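Long-range contact in glycoside hydrolase family 31 (Trueperella pyogenes, PDB 5I0E), which probably hydrolyses alpha-glucosidic linkages, as a family 31 glycoside hydrolase, and binds isomaltose, two alpha-1,6-linked glucose units: residues A[298-303]-A[587-592]. Sequence-based numbering, arbitrary orientation.
Sequences WASGNE and IMQYHS. With GLC (alpha-D-glucopyranose), chain B; GLC (alpha-D-glucopyranose), chain C.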
ATOM      1  N   TRP A 298      12.153  10.232 -12.479  1.00 26.36           N
ATOM      2  CA  TRP A 298      12.817   9.588 -11.353  1.00 26.62           C
ATOM      3  C   TRP A 298      13.532   8.320 -11.850  1.00 26.26           C
ATOM      4  O   TRP A 298      12.908   7.450 -12.436  1.00 25.06           O
ATOM      5  CB  TRP A 298      11.825   9.174 -10.286  1.00 26.53           C
ATOM      6  CG  TRP A 298      11.160  10.215  -9.481  1.00 27.47           C
ATOM      7  CD1 TRP A 298      10.584  11.360  -9.930  1.00 28.30           C
ATOM      8  CD2 TRP A 298      10.925  10.169  -8.086  1.00 28.00           C
ATOM      9  NE1 TRP A 298      10.028  12.052  -8.901  1.00 28.93           N
ATOM     10  CE2 TRP A 298      10.227  11.351  -7.745  1.00 28.89           C
ATOM     11  CE3 TRP A 298      11.260   9.258  -7.076  1.00 27.95           C
ATOM     12  CZ2 TRP A 298       9.852  11.656  -6.426  1.00 29.54           C
ATOM     13  CZ3 TRP A 298      10.887   9.545  -5.771  1.00 28.60           C
ATOM     14  CH2 TRP A 298      10.184  10.744  -5.454  1.00 29.52           C
ATOM     15  N   ALA A 299      14.850   8.266 -11.617  1.00 26.83           N
ATOM     16  CA  ALA A 299      15.682   7.118 -11.944  1.00 27.00           C
ATOM     17  C   ALA A 299      15.915   6.289 -10.685  1.00 26.66           C
ATOM     18  O   ALA A 299      16.158   6.827  -9.603  1.00 26.71           O
ATOM     19  CB  ALA A 299      17.007   7.569 -12.551  1.00 27.48           C
ATOM     20  N   SER A 300      15.825   4.979 -10.836  1.00 26.85           N
ATOM     21  CA  SER A 300      16.001   4.049  -9.724  1.00 26.94           C
ATOM     22  C   SER A 300      16.432   2.667 -10.252  1.00 26.86           C
ATOM     23  O   SER A 300      16.072   2.254 -11.356  1.00 26.41           O
ATOM     24  CB  SER A 300      14.702   3.927  -8.916  1.00 26.80           C
ATOM     25  OG  SER A 300      14.901   3.134  -7.740  1.00 27.50           O
ATOM     26  N   GLY A 301      17.230   1.984  -9.453  1.00 26.94           N
ATOM     27  CA  GLY A 301      17.572   0.594  -9.696  1.00 27.33           C
ATOM     28  C   GLY A 301      18.235   0.001  -8.470  1.00 27.51           C
ATOM     29  O   GLY A 301      19.239   0.559  -7.969  1.00 26.71           O
ATOM     30  N   ASN A 302      17.722  -1.148  -8.006  1.00 27.61           N
ATOM     31  CA  ASN A 302      18.236  -1.720  -6.758  1.00 27.47           C
ATOM     32  C   ASN A 302      19.734  -2.070  -6.799  1.00 27.48           C
ATOM     33  O   ASN A 302      20.389  -2.069  -5.781  1.00 27.12           O
ATOM     34  CB  ASN A 302      17.428  -2.938  -6.316  1.00 27.91           C
ATOM     35  CG  ASN A 302      17.775  -3.372  -4.905  1.00 28.54           C
ATOM     36  OD1 ASN A 302      18.592  -4.251  -4.718  1.00 29.46           O
ATOM     37  ND2 ASN A 302      17.222  -2.690  -3.911  1.00 28.67           N
ATOM     38  N   GLU A 303      20.262  -2.384  -7.973  1.00 27.76           N
ATOM     39  CA  GLU A 303      21.641  -2.834  -8.096  1.00 28.56           C
ATOM     40  C   GLU A 303      22.634  -1.679  -8.343  1.00 28.44           C
ATOM     41  O   GLU A 303      23.806  -1.924  -8.625  1.00 28.96           O
ATOM     42  CB  GLU A 303      21.730  -3.916  -9.173  1.00 29.59           C
ATOM     43  CG  GLU A 303      21.037  -5.189  -8.739  1.00 30.12           C
ATOM     44  CD  GLU A 303      21.210  -6.336  -9.728  1.00 31.72           C
ATOM     45  OE1 GLU A 303      20.820  -7.452  -9.339  1.00 31.93           O
ATOM     46  OE2 GLU A 303      21.716  -6.135 -10.870  1.00 31.93           O
ATOM     47  N   ILE A 587       3.590  10.970 -11.013  1.00 27.63           N
ATOM     48  CA  ILE A 587       5.015  10.683 -10.802  1.00 27.56           C
ATOM     49  C   ILE A 587       5.492   9.651 -11.804  1.00 27.01           C
ATOM     50  O   ILE A 587       4.940   8.558 -11.868  1.00 26.72           O
ATOM     51  CB  ILE A 587       5.317  10.119  -9.393  1.00 27.54           C
ATOM     52  CG1 ILE A 587       4.658  10.951  -8.312  1.00 28.49           C
ATOM     53  CG2 ILE A 587       6.824  10.004  -9.177  1.00 27.17           C
ATOM     54  CD1 ILE A 587       5.195  12.359  -8.223  1.00 29.81           C
ATOM     55  N   MET A 588       6.560   9.998 -12.520  1.00 27.12           N
ATOM     56  CA  MET A 588       7.140   9.196 -13.587  1.00 27.46           C
ATOM     57  C   MET A 588       8.480   8.636 -13.084  1.00 27.23           C
ATOM     58  O   MET A 588       9.383   9.426 -12.767  1.00 26.41           O
ATOM     59  CB  MET A 588       7.352  10.104 -14.810  1.00 28.47           C
ATOM     60  CG  MET A 588       7.863   9.432 -16.084  1.00 29.18           C
ATOM     61  SD  MET A 588       8.369  10.631 -17.368  1.00 30.37           S
ATOM     62  CE  MET A 588       8.598   9.515 -18.746  1.00 30.22           C
ATOM     63  N   GLN A 589       8.583   7.300 -12.960  1.00 26.82           N
ATOM     64  CA  GLN A 589       9.861   6.628 -12.658  1.00 27.02           C
ATOM     65  C   GLN A 589       9.977   5.229 -13.154  1.00 26.27           C
ATOM     66  O   GLN A 589       8.997   4.559 -13.334  1.00 25.93           O
ATOM     67  CB  GLN A 589      10.290   6.637 -11.156  1.00 27.42           C
ATOM     68  CG  GLN A 589       9.435   6.095 -10.051  1.00 27.99           C
ATOM     69  CD  GLN A 589       9.822   4.703  -9.513  1.00 28.25           C
ATOM     70  OE1 GLN A 589      10.735   4.522  -8.666  1.00 27.79           O
ATOM     71  NE2 GLN A 589       9.039   3.727  -9.928  1.00 28.05           N
ATOM     72  N   TYR A 590      11.224   4.833 -13.359  1.00 26.29           N
ATOM     73  CA  TYR A 590      11.604   3.481 -13.677  1.00 26.89           C
ATOM     74  C   TYR A 590      12.406   2.944 -12.496  1.00 26.92           C
ATOM     75  O   TYR A 590      13.104   3.688 -11.825  1.00 28.50           O
ATOM     76  CB  TYR A 590      12.417   3.432 -14.990  1.00 27.09           C
ATOM     77  CG  TYR A 590      13.839   4.012 -14.975  1.00 27.35           C
ATOM     78  CD1 TYR A 590      14.911   3.278 -14.476  1.00 27.66           C
ATOM     79  CD2 TYR A 590      14.118   5.269 -15.529  1.00 27.48           C
ATOM     80  CE1 TYR A 590      16.215   3.774 -14.508  1.00 28.06           C
ATOM     81  CE2 TYR A 590      15.405   5.780 -15.564  1.00 27.61           C
ATOM     82  CZ  TYR A 590      16.460   5.038 -15.046  1.00 28.13           C
ATOM     83  OH  TYR A 590      17.756   5.528 -15.075  1.00 27.60           O
ATOM     84  N   HIS A 591      12.313   1.650 -12.286  1.00 26.48           N
ATOM     85  CA  HIS A 591      12.904   0.985 -11.165  1.00 26.10           C
ATOM     86  C   HIS A 591      13.158  -0.487 -11.579  1.00 26.26           C
ATOM     87  O   HIS A 591      12.539  -0.973 -12.543  1.00 25.48           O
ATOM     88  CB  HIS A 591      11.944   1.060  -9.981  1.00 25.86           C
ATOM     89  CG  HIS A 591      12.475   0.423  -8.733  1.00 26.10           C
ATOM     90  ND1 HIS A 591      13.762   0.633  -8.286  1.00 26.27           N
ATOM     91  CD2 HIS A 591      11.885  -0.384  -7.815  1.00 26.30           C
ATOM     92  CE1 HIS A 591      13.957  -0.051  -7.171  1.00 26.30           C
ATOM     93  NE2 HIS A 591      12.831  -0.669  -6.856  1.00 26.36           N
ATOM     94  N   SER A 592      14.083  -1.157 -10.882  1.00 25.98           N
ATOM     95  CA  SER A 592      14.369  -2.566 -11.104  1.00 27.03           C
ATOM     96  C   SER A 592      14.590  -3.271  -9.787  1.00 26.74           C
ATOM     97  O   SER A 592      15.157  -2.705  -8.868  1.00 26.87           O
ATOM     98  CB  SER A 592      15.614  -2.755 -12.010  1.00 27.59           C
ATOM     99  OG  SER A 592      16.745  -2.074 -11.503  1.00 27.93           O
TER
HETATM  100  C1  GLC B   1      10.400  -3.614  -1.697  1.00 30.33           C
HETATM  101  C2  GLC B   1      10.038  -2.491  -2.665  1.00 30.01           C
HETATM  102  C3  GLC B   1      10.924  -2.531  -3.902  1.00 28.76           C
HETATM  103  C4  GLC B   1      12.388  -2.439  -3.469  1.00 28.34           C
HETATM  104  C5  GLC B   1      12.729  -3.536  -2.466  1.00 27.81           C
HETATM  105  C6  GLC B   1      14.142  -3.285  -1.939  1.00 27.56           C
HETATM  106  O1  GLC B   1      10.069  -4.844  -2.330  1.00 37.91           O
HETATM  107  O2  GLC B   1       8.663  -2.599  -3.026  1.00 29.35           O
HETATM  108  O3  GLC B   1      10.591  -1.429  -4.752  1.00 27.95           O
HETATM  109  O4  GLC B   1      13.281  -2.512  -4.597  1.00 26.62           O
HETATM  110  O5  GLC B   1      11.797  -3.582  -1.375  1.00 28.79           O
HETATM  111  O6  GLC B   1      14.576  -4.413  -1.160  1.00 27.70           O
HETATM  112  C1  GLC C   2      15.874  -4.857  -1.555  1.00 27.98           C
HETATM  113  C2  GLC C   2      16.211  -6.163  -0.845  1.00 28.64           C
HETATM  114  C3  GLC C   2      16.412  -5.913   0.649  1.00 28.11           C
HETATM  115  C4  GLC C   2      17.467  -4.834   0.854  1.00 27.73           C
HETATM  116  C5  GLC C   2      17.015  -3.570   0.127  1.00 28.19           C
HETATM  117  C6  GLC C   2      18.017  -2.435   0.218  1.00 27.99           C
HETATM  118  O2  GLC C   2      15.160  -7.117  -1.052  1.00 28.18           O
HETATM  119  O3  GLC C   2      16.804  -7.123   1.291  1.00 27.35           O
HETATM  120  O4  GLC C   2      17.662  -4.600   2.252  1.00 26.59           O
HETATM  121  O5  GLC C   2      16.841  -3.862  -1.266  1.00 29.16           O
HETATM  122  O6  GLC C   2      19.238  -2.824  -0.421  1.00 28.25           O
HETATM  123  O   HOH W   1      16.708   0.240 -13.197  1.00 21.01           O
HETATM  124  O   HOH W   2      12.537   4.105  -6.501  1.00 38.01           O
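Trp-298 and Gln-589 pair in parallel where the first and last strands of a TIM barrel meet, 297-300 beside 587-590. Trp-298 N donates to Met-588 O (2.9 Å) and Trp-298 O accepts from Tyr-590 N (3.2 Å). Into the barrel point Trp-298, Ile-587 and Gln-589, whose amide NE2 finds an acceptor in Asp-561; the isoleucine's CG2 methyl sits over one indole face, 3.9 Å from the centroid of the five-membered ring, while the indole NE1 is bound by Ile-294 O. On the outer side, Tyr-590 CG lies between the backbone N and the carbonyl carbon (chi1 70°), laying the ring over Ala-299, whose CA is 4.0 Å from the phenol centroid; alanine's small methyl leaves room, and the OH bonds to His-317. A leucine in place of Tyr-590 would probably leave His-317 NE2 without its hydroxyl mate and lose the flat face over Ala-299 CA. This pairing closes the (beta/alpha)8 barrel, and the C-terminal strand ends carry the sugar site. There His-591 NE2 donates to O4 of the chain B glucose (2.9 Å) and also pairs with O3, one nitrogen gripping two neighbouring hydroxyls. Its ND1 makes only a weak, bent bond to Ser-300 OG (2.8 Å). Asn-302 N is held by Ser-592 O (3.1 Å), and Asn-302 ND2 reaches O5 of the chain C glucose (2.9 Å) and Glu-330.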